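Local coordinates for protein D-lactate dehydrogenase (Fermentative) (Pseudomonas aeruginosa, PDB 6ABJ) that probably interconverts pyruvate and D-lactate with NADH as cofactor, working as a tetrameric, allosteric dehydrogenase of the D-isomer specific 2-hydroxyacid family, at residues G164-G169 against V217-P222. Residues are numbered along the deposited sequence; the frame is centred on the assembly and turned at random.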
loop_
_atom_site.group_PDB
_atom_site.type_symbol
_atom_site.label_atom_id
_atom_site.label_comp_id
_atom_site.label_asym_id
_atom_site.label_seq_id
_atom_site.Cartn_x
_atom_site.Cartn_y
_atom_site.Cartn_z
ATOM N N GLY B 164 3.761 -11.761 29.573
ATOM C CA GLY B 164 4.819 -11.396 30.495
ATOM C C GLY B 164 5.121 -9.921 30.427
ATOM O O GLY B 164 5.523 -9.371 29.384
ATOM N N VAL B 165 4.963 -9.276 31.582
ATOM C CA VAL B 165 5.161 -7.860 31.730
ATOM C C VAL B 165 6.468 -7.602 32.417
ATOM O O VAL B 165 6.650 -7.979 33.618
ATOM C CB VAL B 165 4.043 -7.283 32.564
ATOM C CG1 VAL B 165 4.165 -5.762 32.622
ATOM C CG2 VAL B 165 2.706 -7.729 32.014
ATOM N N ILE B 166 7.383 -6.992 31.689
ATOM C CA ILE B 166 8.662 -6.673 32.223
ATOM C C ILE B 166 8.646 -5.196 32.646
ATOM O O ILE B 166 8.700 -4.280 31.818
ATOM C CB ILE B 166 9.761 -6.967 31.203
ATOM C CG1 ILE B 166 9.780 -8.482 30.952
ATOM C CG2 ILE B 166 11.159 -6.542 31.704
ATOM C CD1 ILE B 166 10.720 -8.851 29.854
ATOM N N GLY B 167 8.561 -4.998 33.970
ATOM C CA GLY B 167 8.477 -3.625 34.534
ATOM C C GLY B 167 7.057 -3.337 34.900
ATOM O O GLY B 167 6.185 -3.212 34.034
ATOM N N THR B 168 6.795 -3.253 36.196
ATOM C CA THR B 168 5.437 -3.112 36.677
ATOM C C THR B 168 5.197 -1.786 37.388
ATOM O O THR B 168 4.356 -1.708 38.276
ATOM C CB THR B 168 4.989 -4.299 37.546
ATOM O OG1 THR B 168 5.893 -4.499 38.669
ATOM C CG2 THR B 168 4.943 -5.567 36.695
ATOM N N GLY B 169 5.874 -0.762 36.889
ATOM C CA GLY B 169 5.494 0.614 37.086
ATOM C C GLY B 169 4.129 0.943 36.582
ATOM O O GLY B 169 3.332 0.086 36.238
ATOM N N VAL B 217 5.514 -10.926 25.288
ATOM C CA VAL B 217 6.389 -10.211 26.240
ATOM C C VAL B 217 6.271 -8.752 25.955
ATOM O O VAL B 217 6.359 -8.362 24.804
ATOM C CB VAL B 217 7.818 -10.662 26.065
ATOM C CG1 VAL B 217 8.746 -9.835 26.933
ATOM C CG2 VAL B 217 7.987 -12.133 26.342
ATOM N N SER B 218 6.032 -7.891 26.986
ATOM C CA SER B 218 5.887 -6.506 26.707
ATOM C C SER B 218 6.834 -5.756 27.656
ATOM O O SER B 218 6.814 -6.032 28.824
ATOM C CB SER B 218 4.458 -6.018 26.899
ATOM O OG SER B 218 4.306 -4.697 26.446
ATOM N N LEU B 219 7.653 -4.849 27.096
ATOM C CA LEU B 219 8.628 -4.111 27.879
ATOM C C LEU B 219 8.044 -2.795 28.401
ATOM O O LEU B 219 7.563 -1.940 27.631
ATOM C CB LEU B 219 9.866 -3.828 27.056
ATOM C CG LEU B 219 10.479 -5.023 26.388
ATOM C CD1 LEU B 219 11.616 -4.695 25.428
ATOM C CD2 LEU B 219 11.025 -5.964 27.442
ATOM N N HIS B 220 8.123 -2.632 29.722
ATOM C CA HIS B 220 7.748 -1.386 30.351
ATOM C C HIS B 220 8.691 -0.951 31.486
ATOM O O HIS B 220 8.282 -0.188 32.343
ATOM C CB HIS B 220 6.360 -1.521 30.913
ATOM C CG HIS B 220 5.357 -1.932 29.889
ATOM N ND1 HIS B 220 4.710 -1.032 29.061
ATOM C CD2 HIS B 220 4.917 -3.161 29.545
ATOM C CE1 HIS B 220 3.904 -1.698 28.261
ATOM N NE2 HIS B 220 4.001 -2.987 28.554
ATOM N N CYS B 221 9.930 -1.408 31.472
ATOM C CA CYS B 221 10.864 -1.011 32.510
ATOM C C CYS B 221 11.629 0.242 32.064
ATOM O O CYS B 221 11.861 0.436 30.847
ATOM C CB CYS B 221 11.817 -2.147 32.801
ATOM S SG CYS B 221 12.615 -2.774 31.279
ATOM N N PRO B 222 12.045 1.095 33.045
ATOM C CA PRO B 222 12.946 2.199 32.757
ATOM C C PRO B 222 14.239 1.762 32.114
ATOM O O PRO B 222 14.755 0.632 32.349
ATOM C CB PRO B 222 13.225 2.806 34.173
ATOM C CG PRO B 222 11.959 2.513 34.929
ATOM C CD PRO B 222 11.616 1.102 34.464
#
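I166 CD1 lies against the neighbouring strand, touching V217 CG1 at 3.7 Å and L219 CD2 at 3.8 Å. With CG1 anti to the carbonyl carbon (chi1 -65°) and the chain extended beyond it, CD1 reaches these two methyls, while CG2 is left to meet C221 SG at 4.1 Å. I166 and L219 run alongside each other in the same direction, whereas V217 comes in at a slant. Helix 207-213, with L207 and L211, covers this face. On the opposite face V165 CG1 lies 4.1 Å from H220 CD2, approaching the imidazole obliquely, and F175 of helix 170-181 touches V165, S218 and H220. The H220 ring is turned back along its own segment, where NE2 makes a weak, bent hydrogen bond (2.7 Å) to S218 OG. Three backbone bonds join parallel strands 162-166 and 216-219: S218 N to G164 O, I166 N to S218 O at 3.1 Å and nearly straight (174°), and H220 N to I166 O at 2.7 Å. Past the strands, G167, at a positive phi of 102°, brings its CA to 4.0 Å from C221 CB. G167 and G169 fit the GxGxxG turn, near NADH-binding D190 and T248; the first and fourth strands of the sheet lie side by side, the crossover through helix 207-213 leading from strand 203-204 into 216-219, as in a Rossmann fold.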